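PDB 4WOD: taurocyamine kinase from Schistosoma mansoni, which catalyses the reversible transfer of phosphate between ATP and taurocyamine, using magnesium, and is a duplicated member of the ATP:guanido phosphotransferase family. Local coordinates for residues A[84-97]-A[258-270]. The protein carries 4 engineered substitutions. Numbering follows the deposited sequence.
Sequences YHKVPDGKIQHPKS and FNDRLGFITFCPS. With ARG (arginine), chain B.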
loop_
_atom_site.group_PDB
_atom_site.type_symbol
_atom_site.label_atom_id
_atom_site.label_comp_id
_atom_site.label_asym_id
_atom_site.label_seq_id
_atom_site.Cartn_x
_atom_site.Cartn_y
_atom_site.Cartn_z
ATOM N N TYR A 84 10.469 10.126 10.278
ATOM C CA TYR A 84 10.468 8.664 10.283
ATOM C C TYR A 84 9.501 8.071 11.305
ATOM O O TYR A 84 8.780 7.101 11.022
ATOM C CB TYR A 84 11.879 8.117 10.558
ATOM C CG TYR A 84 11.934 6.605 10.491
ATOM C CD1 TYR A 84 12.040 5.945 9.272
ATOM C CD2 TYR A 84 11.859 5.840 11.644
ATOM C CE1 TYR A 84 12.073 4.559 9.215
ATOM C CE2 TYR A 84 11.892 4.470 11.590
ATOM C CZ TYR A 84 12.000 3.838 10.381
ATOM O OH TYR A 84 12.030 2.468 10.349
ATOM N N HIS A 85 9.502 8.639 12.502
ATOM C CA HIS A 85 8.684 8.089 13.575
ATOM C C HIS A 85 7.282 8.709 13.600
ATOM O O HIS A 85 6.489 8.432 14.512
ATOM C CB HIS A 85 9.392 8.279 14.921
ATOM C CG HIS A 85 10.571 7.380 15.099
ATOM N ND1 HIS A 85 10.444 6.036 15.393
ATOM C CD2 HIS A 85 11.900 7.620 15.002
ATOM C CE1 HIS A 85 11.646 5.492 15.469
ATOM N NE2 HIS A 85 12.545 6.433 15.246
ATOM N N LYS A 86 6.996 9.528 12.589
ATOM C CA LYS A 86 5.694 10.191 12.412
ATOM C C LYS A 86 5.262 10.916 13.673
ATOM O O LYS A 86 4.176 10.680 14.193
ATOM C CB LYS A 86 4.614 9.187 11.999
ATOM C CG LYS A 86 4.842 8.559 10.638
ATOM C CD LYS A 86 4.216 7.180 10.588
ATOM C CE LYS A 86 3.871 6.771 9.165
ATOM N NZ LYS A 86 5.033 6.940 8.245
ATOM N N VAL A 87 6.144 11.777 14.167
ATOM C CA VAL A 87 5.906 12.514 15.393
ATOM C C VAL A 87 5.145 13.767 15.021
ATOM O O VAL A 87 5.624 14.575 14.217
ATOM C CB VAL A 87 7.219 12.862 16.125
ATOM C CG1 VAL A 87 6.950 13.700 17.369
ATOM C CG2 VAL A 87 7.985 11.586 16.483
ATOM N N PRO A 88 3.937 13.900 15.586
ATOM C CA PRO A 88 2.894 14.871 15.258
ATOM C C PRO A 88 3.411 16.247 14.827
ATOM O O PRO A 88 3.457 16.554 13.628
ATOM C CB PRO A 88 2.116 14.969 16.574
ATOM C CG PRO A 88 2.166 13.586 17.104
ATOM C CD PRO A 88 3.540 13.064 16.738
ATOM N N ASP A 89 3.773 17.073 15.797
ATOM C CA ASP A 89 4.171 18.442 15.503
ATOM C C ASP A 89 5.669 18.583 15.706
ATOM O O ASP A 89 6.160 19.618 16.150
ATOM C CB ASP A 89 3.395 19.420 16.390
ATOM C CG ASP A 89 3.737 20.876 16.107
ATOM O OD1 ASP A 89 4.195 21.177 14.979
ATOM O OD2 ASP A 89 3.538 21.718 17.012
ATOM N N GLY A 90 6.401 17.520 15.386
ATOM C CA GLY A 90 7.825 17.485 15.652
ATOM C C GLY A 90 8.065 17.602 17.141
ATOM O O GLY A 90 9.115 18.064 17.577
ATOM N N LYS A 91 7.073 17.177 17.923
ATOM C CA LYS A 91 7.117 17.283 19.380
ATOM C C LYS A 91 7.692 16.010 19.982
ATOM O O LYS A 91 7.023 15.300 20.735
ATOM C CB LYS A 91 5.719 17.547 19.941
ATOM C CG LYS A 91 5.718 18.222 21.300
ATOM C CD LYS A 91 4.305 18.355 21.855
ATOM C CE LYS A 91 3.904 19.816 22.019
ATOM N NZ LYS A 91 2.588 19.954 22.710
ATOM N N ILE A 92 8.936 15.716 19.637
ATOM C CA ILE A 92 9.528 14.440 19.992
ATOM C C ILE A 92 9.650 14.288 21.495
ATOM O O ILE A 92 10.202 15.147 22.163
ATOM C CB ILE A 92 10.903 14.283 19.349
ATOM C CG1 ILE A 92 10.832 14.710 17.879
ATOM C CG2 ILE A 92 11.385 12.849 19.496
ATOM C CD1 ILE A 92 12.182 14.826 17.216
ATOM N N GLN A 93 9.108 13.204 22.037
ATOM C CA GLN A 93 9.279 12.953 23.464
ATOM C C GLN A 93 9.217 11.461 23.735
ATOM O O GLN A 93 8.733 10.688 22.906
ATOM C CB GLN A 93 8.227 13.711 24.283
ATOM C CG GLN A 93 6.786 13.315 24.011
ATOM C CD GLN A 93 5.791 14.162 24.813
ATOM O OE1 GLN A 93 5.839 14.204 26.047
ATOM N NE2 GLN A 93 4.892 14.845 24.107
ATOM N N HIS A 94 9.731 11.049 24.881
ATOM C CA HIS A 94 9.721 9.633 25.217
ATOM C C HIS A 94 9.608 9.427 26.721
ATOM O O HIS A 94 10.333 10.063 27.488
ATOM C CB HIS A 94 10.988 8.947 24.691
ATOM C CG HIS A 94 10.911 7.460 24.750
ATOM N ND1 HIS A 94 10.180 6.725 23.846
ATOM C CD2 HIS A 94 11.429 6.572 25.630
ATOM C CE1 HIS A 94 10.261 5.448 24.154
ATOM N NE2 HIS A 94 11.023 5.326 25.225
ATOM N N PRO A 95 8.735 8.497 27.151
ATOM C CA PRO A 95 8.561 8.264 28.592
ATOM C C PRO A 95 9.715 7.496 29.236
ATOM O O PRO A 95 10.499 6.865 28.532
ATOM C CB PRO A 95 7.268 7.438 28.652
ATOM C CG PRO A 95 7.242 6.702 27.387
ATOM C CD PRO A 95 7.880 7.612 26.341
ATOM N N LYS A 96 9.823 7.556 30.564
ATOM C CA LYS A 96 10.759 6.699 31.268
ATOM C C LYS A 96 10.474 5.249 30.901
ATOM O O LYS A 96 9.328 4.883 30.618
ATOM C CB LYS A 96 10.662 6.887 32.784
ATOM C CG LYS A 96 10.977 8.289 33.253
ATOM C CD LYS A 96 12.341 8.750 32.773
ATOM C CE LYS A 96 12.829 9.947 33.604
ATOM N NZ LYS A 96 13.948 10.629 32.894
ATOM N N SER A 97 11.535 4.455 30.878
ATOM C CA SER A 97 11.464 3.029 30.622
ATOM C C SER A 97 10.502 2.374 31.604
ATOM O O SER A 97 10.538 2.676 32.801
ATOM C CB SER A 97 12.864 2.420 30.739
ATOM O OG SER A 97 12.869 1.025 30.511
ATOM N N PHE A 258 20.447 7.638 27.678
ATOM C CA PHE A 258 19.016 7.876 27.555
ATOM C C PHE A 258 18.733 9.358 27.750
ATOM O O PHE A 258 19.292 9.966 28.645
ATOM C CB PHE A 258 18.253 7.025 28.592
ATOM C CG PHE A 258 16.743 7.214 28.594
ATOM C CD1 PHE A 258 15.901 6.207 28.108
ATOM C CD2 PHE A 258 16.159 8.349 29.142
ATOM C CE1 PHE A 258 14.503 6.360 28.135
ATOM C CE2 PHE A 258 14.768 8.514 29.157
ATOM C CZ PHE A 258 13.941 7.521 28.659
ATOM N N ASN A 259 17.871 9.950 26.932
ATOM C CA ASN A 259 17.342 11.267 27.295
ATOM C C ASN A 259 15.838 11.343 27.034
ATOM O O ASN A 259 15.274 10.530 26.279
ATOM C CB ASN A 259 18.111 12.411 26.588
ATOM C CG ASN A 259 17.778 12.574 25.096
ATOM O OD1 ASN A 259 16.622 12.539 24.685
ATOM N ND2 ASN A 259 18.814 12.832 24.290
ATOM N N ASP A 260 15.190 12.316 27.668
ATOM C CA ASP A 260 13.743 12.320 27.753
ATOM C C ASP A 260 13.070 12.749 26.456
ATOM O O ASP A 260 11.853 12.806 26.386
ATOM C CB ASP A 260 13.275 13.219 28.908
ATOM C CG ASP A 260 13.766 12.723 30.265
ATOM O OD1 ASP A 260 13.126 11.800 30.825
ATOM O OD2 ASP A 260 14.794 13.246 30.759
ATOM N N ARG A 261 13.863 13.021 25.431
ATOM C CA ARG A 261 13.333 13.303 24.106
ATOM C C ARG A 261 13.368 12.060 23.192
ATOM O O ARG A 261 12.351 11.693 22.592
ATOM C CB ARG A 261 14.129 14.454 23.501
ATOM C CG ARG A 261 13.623 15.003 22.195
ATOM C CD ARG A 261 14.369 16.307 21.914
ATOM N NE ARG A 261 15.817 16.113 21.951
ATOM C CZ ARG A 261 16.509 15.737 20.889
ATOM N NH1 ARG A 261 15.856 15.550 19.761
ATOM N NH2 ARG A 261 17.827 15.559 20.943
ATOM N N LEU A 262 14.524 11.398 23.103
ATOM C CA LEU A 262 14.673 10.256 22.205
ATOM C C LEU A 262 14.639 8.911 22.910
ATOM O O LEU A 262 14.738 7.873 22.259
ATOM C CB LEU A 262 15.992 10.364 21.415
ATOM C CG LEU A 262 16.144 11.703 20.676
ATOM C CD1 LEU A 262 17.472 11.790 19.954
ATOM C CD2 LEU A 262 14.994 11.907 19.705
ATOM N N GLY A 263 14.542 8.911 24.232
ATOM C CA GLY A 263 14.690 7.657 24.950
ATOM C C GLY A 263 16.110 7.102 24.863
ATOM O O GLY A 263 17.078 7.853 25.001
ATOM N N PHE A 264 16.235 5.785 24.661
ATOM C CA PHE A 264 17.551 5.142 24.546
ATOM C C PHE A 264 18.182 5.456 23.190
ATOM O O PHE A 264 17.589 5.221 22.122
ATOM C CB PHE A 264 17.455 3.634 24.731
ATOM C CG PHE A 264 17.142 3.212 26.135
ATOM C CD1 PHE A 264 18.112 3.310 27.127
ATOM C CD2 PHE A 264 15.889 2.738 26.463
ATOM C CE1 PHE A 264 17.837 2.920 28.427
ATOM C CE2 PHE A 264 15.597 2.339 27.768
ATOM C CZ PHE A 264 16.578 2.420 28.740
ATOM N N ILE A 265 19.378 6.008 23.245
ATOM C CA ILE A 265 20.129 6.317 22.028
ATOM C C ILE A 265 20.574 5.031 21.332
ATOM O O ILE A 265 21.003 4.065 21.987
ATOM C CB ILE A 265 21.363 7.187 22.351
ATOM C CG1 ILE A 265 20.950 8.458 23.108
ATOM C CG2 ILE A 265 22.173 7.507 21.084
ATOM C CD1 ILE A 265 19.860 9.280 22.439
ATOM N N THR A 266 20.460 5.017 20.010
ATOM C CA THR A 266 20.959 3.903 19.207
ATOM C C THR A 266 21.721 4.447 18.018
ATOM O O THR A 266 21.594 5.628 17.708
ATOM C CB THR A 266 19.815 2.993 18.707
ATOM O OG1 THR A 266 18.783 3.815 18.125
ATOM C CG2 THR A 266 19.261 2.183 19.893
ATOM N N PHE A 267 22.499 3.582 17.367
ATOM C CA PHE A 267 23.292 3.964 16.178
ATOM C C PHE A 267 22.398 4.397 15.015
ATOM O O PHE A 267 22.677 5.383 14.325
ATOM C CB PHE A 267 24.191 2.794 15.769
ATOM C CG PHE A 267 25.056 3.052 14.556
ATOM C CD1 PHE A 267 26.072 3.989 14.579
ATOM C CD2 PHE A 267 24.871 2.307 13.398
ATOM C CE1 PHE A 267 26.882 4.194 13.455
ATOM C CE2 PHE A 267 25.676 2.502 12.288
ATOM C CZ PHE A 267 26.676 3.450 12.319
ATOM N N CYS A 268 21.318 3.662 14.798
ATOM C CA CYS A 268 20.372 4.025 13.746
ATOM C C CYS A 268 19.148 4.658 14.377
ATOM O O CYS A 268 18.644 4.152 15.390
ATOM C CB CYS A 268 19.981 2.802 12.919
ATOM S SG CYS A 268 18.756 3.138 11.650
ATOM N N PRO A 269 18.673 5.778 13.802
ATOM C CA PRO A 269 17.507 6.495 14.333
ATOM C C PRO A 269 16.218 5.686 14.363
ATOM O O PRO A 269 15.331 6.059 15.128
ATOM C CB PRO A 269 17.353 7.688 13.380
ATOM C CG PRO A 269 18.748 7.936 12.868
ATOM C CD PRO A 269 19.352 6.544 12.732
ATOM N N SER A 270 16.107 4.627 13.565
ATOM C CA SER A 270 14.864 3.852 13.525
ATOM C C SER A 270 14.578 3.112 14.835
ATOM O O SER A 270 13.418 2.801 15.140
ATOM C CB SER A 270 14.891 2.853 12.362
ATOM O OG SER A 270 15.893 1.872 12.549
HETATM N N ARG B . 15.273 2.482 8.024
HETATM C CA ARG B . 16.697 2.303 7.947
HETATM C C ARG B . 17.390 2.727 6.666
HETATM O O ARG B . 16.942 2.355 5.553
HETATM C CB ARG B . 17.074 0.918 8.322
HETATM C CG ARG B . 17.147 0.734 9.800
HETATM C CD ARG B . 18.580 0.506 10.120
HETATM N NE ARG B . 18.744 0.304 11.528
HETATM C CZ ARG B . 19.432 -0.682 12.032
HETATM N NH1 ARG B . 19.547 -0.808 13.320
HETATM N NH2 ARG B . 19.981 -1.554 11.232
HETATM O OXT ARG B . 18.356 3.455 6.934
HETATM O O HOH W 1 11.059 10.637 30.101
#
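Gln93 and Arg261 bring the two backbones together, their CA atoms 4.1 Å apart, and a second approach joins Tyr84 to Ser270 beside the bound arginine. Residues 258-264 form a small beta hairpin with a classic bulge, Leu262 and Gly263 both facing Asn259. The loop that leaves helix 74-84 runs over this hairpin, within the first phosphagen kinase unit. His94 N donates to Asp260 O, reaching it from above the carbonyl plane. The imidazole of His94 comes in obliquely, with CD2 3.5 Å from Gly263 CA. Its CG is anti to the backbone N (chi1 -168°), which places the ring beside Gly263 and Phe258. Phe258 CE1 sits at the edge of the His94 ring, 4.0 Å from CD2, with the two side chains running roughly at right angles. His94 ND1 is hydrogen-bonded to Gly328 N. Ile92 CG2 meets Leu262 CD2 at 3.7 Å, and helix 74-84 covers both through Ile81. Arg261 lays its CG against Ile92 O, while its guanidinium reaches Asp78 in a salt bridge. On the more exposed side, Lys96 NZ forms a salt bridge with Asp260 OD1, which accepts on its syn side, the side of the other oxygen. A water bonded to both His94 O and Asp260 OD1 adds a second link there.

At the other end the contact reaches the arginine pocket, to which Tyr84, Cys268 and Ser270 belong. Cys268 is the predicted active-site residue, and Pro269 directly follows it. The Tyr84 ring packs on Ser270, with CE2 3.5 Å from CB. Tyr84 CD2 also sits over the centre of one face of the His85 ring. His85 NE2 donates to Pro269 O at 2.8 Å, nearly straight at 176° and in the plane of the imidazole.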